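Local atomic coordinates of glucosidase 2 subunit beta (Schizosaccharomyces pombe, PDB entry 4XQM), a protein that forms the regulatory subunit of ER glucosidase II, recognising mannose-rich N-glycans through its MRH lectin domain and retaining the catalytic subunit in the endoplasmic reticulum. Residues T63-V68 against L84-S89. Sequence-based numbering, arbitrary orientation.
Sequences TVECGV and LIKMKS
T63 and E65 zip onto strand 82-89, each bonding to the residues that flank its partner, K86 or K88: T63 N donates to I85 O, T63 O accepts from M87 N, E65 N reaches M87 O and E65 O takes S89 N. Next along, G67 N makes a weak 3.4 Å bond to S89 O.

E65 is the side chain to follow. Its CB stands 4.0 Å from M87 O; CG then lies beside the backbone N (chi1 -63°) and the extended chain carries the carboxylate out over the face shared with T63, K86 and K88. There the E65 and K86 side chains cross at a slant, and OE1 comes 3.6 Å from K86 CE, while K86 NZ, at 4.3 Å from OE1, is too far for a salt bridge. A water donates both to OE1 (2.7 Å) and to M87 O, tying the carboxylate to the opposite backbone. M87 O thus accepts twice, E65 N approaching it from 35° above the carbonyl plane.

On the other face V64 turns CG1 onto S89 CB at 3.8 Å, and CG2 lies more loosely against M87 SD; F22 packs on all three residues. S89 OG bonds to N70 and A91, and C66 is tied by disulfide to C93. In the MRH sheet 59-66 and 82-89 are the one parallel pair: 43-48 flanks 59-66 and the outermost strand 71-77 flanks 82-89, both antiparallel, with the bound mannose about 10 Å from the I85 side chain.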
loop_
_atom_site.group_PDB
_atom_site.type_symbol
_atom_site.label_atom_id
_atom_site.label_comp_id
_atom_site.label_asym_id
_atom_site.label_seq_id
_atom_site.Cartn_x
_atom_site.Cartn_y
_atom_site.Cartn_z
ATOM N N THR A 63 -1.121 6.558 -0.189
ATOM C CA THR A 63 -1.812 7.732 -0.712
ATOM C C THR A 63 -2.195 7.489 -2.170
ATOM O O THR A 63 -1.328 7.261 -3.015
ATOM C CB THR A 63 -0.954 9.008 -0.586
ATOM O OG1 THR A 63 -0.632 9.242 0.795
ATOM C CG2 THR A 63 -1.712 10.222 -1.131
ATOM N N VAL A 64 -3.496 7.510 -2.457
ATOM C CA VAL A 64 -3.995 7.184 -3.794
ATOM C C VAL A 64 -4.592 8.425 -4.449
ATOM O O VAL A 64 -5.593 8.984 -3.966
ATOM C CB VAL A 64 -5.083 6.091 -3.737
ATOM C CG1 VAL A 64 -5.484 5.674 -5.146
ATOM C CG2 VAL A 64 -4.605 4.890 -2.943
ATOM N N GLU A 65 -3.997 8.849 -5.554
ATOM C CA GLU A 65 -4.466 10.052 -6.237
ATOM C C GLU A 65 -4.975 9.727 -7.633
ATOM O O GLU A 65 -4.623 8.701 -8.210
ATOM C CB GLU A 65 -3.367 11.111 -6.246
ATOM C CG GLU A 65 -3.022 11.532 -4.814
ATOM C CD GLU A 65 -1.809 12.427 -4.708
ATOM O OE1 GLU A 65 -0.968 12.433 -5.636
ATOM O OE2 GLU A 65 -1.702 13.123 -3.675
ATOM N N CYS A 66 -5.840 10.592 -8.151
ATOM C CA CYS A 66 -6.491 10.364 -9.437
ATOM C C CYS A 66 -5.487 10.253 -10.581
ATOM O O CYS A 66 -4.598 11.097 -10.722
ATOM C CB CYS A 66 -7.485 11.491 -9.741
ATOM S SG CYS A 66 -8.237 11.421 -11.400
ATOM N N GLY A 67 -5.653 9.208 -11.394
ATOM C CA GLY A 67 -4.899 9.050 -12.622
ATOM C C GLY A 67 -5.612 8.074 -13.531
ATOM O O GLY A 67 -6.563 7.410 -13.118
ATOM N N VAL A 68 -5.130 7.951 -14.761
ATOM C CA VAL A 68 -5.834 7.144 -15.759
ATOM C C VAL A 68 -5.606 5.638 -15.609
ATOM O O VAL A 68 -6.427 4.838 -16.050
ATOM C CB VAL A 68 -5.494 7.606 -17.197
ATOM C CG1 VAL A 68 -6.001 9.019 -17.416
ATOM C CG2 VAL A 68 -3.994 7.549 -17.436
ATOM N N LEU A 84 5.787 4.205 3.150
ATOM C CA LEU A 84 4.917 5.231 2.584
ATOM C C LEU A 84 4.807 4.944 1.094
ATOM O O LEU A 84 5.810 4.957 0.376
ATOM C CB LEU A 84 5.497 6.631 2.818
ATOM C CG LEU A 84 5.768 6.993 4.278
ATOM C CD1 LEU A 84 6.251 8.437 4.370
ATOM C CD2 LEU A 84 4.518 6.795 5.102
ATOM N N ILE A 85 3.598 4.654 0.629
ATOM C CA ILE A 85 3.405 4.259 -0.763
ATOM C C ILE A 85 2.514 5.265 -1.455
ATOM O O ILE A 85 1.385 5.514 -1.007
ATOM C CB ILE A 85 2.764 2.862 -0.860
ATOM C CG1 ILE A 85 3.582 1.848 -0.054
ATOM C CG2 ILE A 85 2.673 2.421 -2.319
ATOM C CD1 ILE A 85 3.022 0.432 -0.068
ATOM N N LYS A 86 3.021 5.852 -2.535
ATOM C CA LYS A 86 2.230 6.776 -3.348
ATOM C C LYS A 86 1.726 6.066 -4.605
ATOM O O LYS A 86 2.477 5.323 -5.250
ATOM C CB LYS A 86 3.064 8.005 -3.720
ATOM C CG LYS A 86 2.271 9.096 -4.441
ATOM C CD LYS A 86 3.083 10.387 -4.531
ATOM C CE LYS A 86 2.440 11.362 -5.509
ATOM N NZ LYS A 86 3.331 12.526 -5.811
ATOM N N MET A 87 0.454 6.285 -4.940
ATOM C CA MET A 87 -0.160 5.636 -6.093
ATOM C C MET A 87 -1.003 6.585 -6.926
ATOM O O MET A 87 -1.460 7.604 -6.434
ATOM C CB MET A 87 -1.083 4.498 -5.635
ATOM C CG MET A 87 -0.418 3.422 -4.819
ATOM S SD MET A 87 -1.559 2.059 -4.505
ATOM C CE MET A 87 -1.909 1.494 -6.172
ATOM N N LYS A 88 -1.213 6.219 -8.185
ATOM C CA LYS A 88 -2.284 6.791 -8.996
ATOM C C LYS A 88 -3.273 5.687 -9.335
ATOM O O LYS A 88 -2.886 4.508 -9.435
ATOM C CB LYS A 88 -1.720 7.444 -10.264
ATOM C CG LYS A 88 -1.056 8.785 -9.952
ATOM C CD LYS A 88 0.234 9.027 -10.713
ATOM C CE LYS A 88 0.002 9.304 -12.175
ATOM N NZ LYS A 88 1.020 10.276 -12.724
ATOM N N SER A 89 -4.545 6.052 -9.492
ATOM C CA SER A 89 -5.586 5.071 -9.802
ATOM C C SER A 89 -6.865 5.772 -10.211
ATOM O O SER A 89 -7.219 6.801 -9.623
ATOM C CB SER A 89 -5.900 4.185 -8.592
ATOM O OG SER A 89 -7.006 3.341 -8.883
HETATM O O HOH W 1 -0.222 10.137 -6.771
#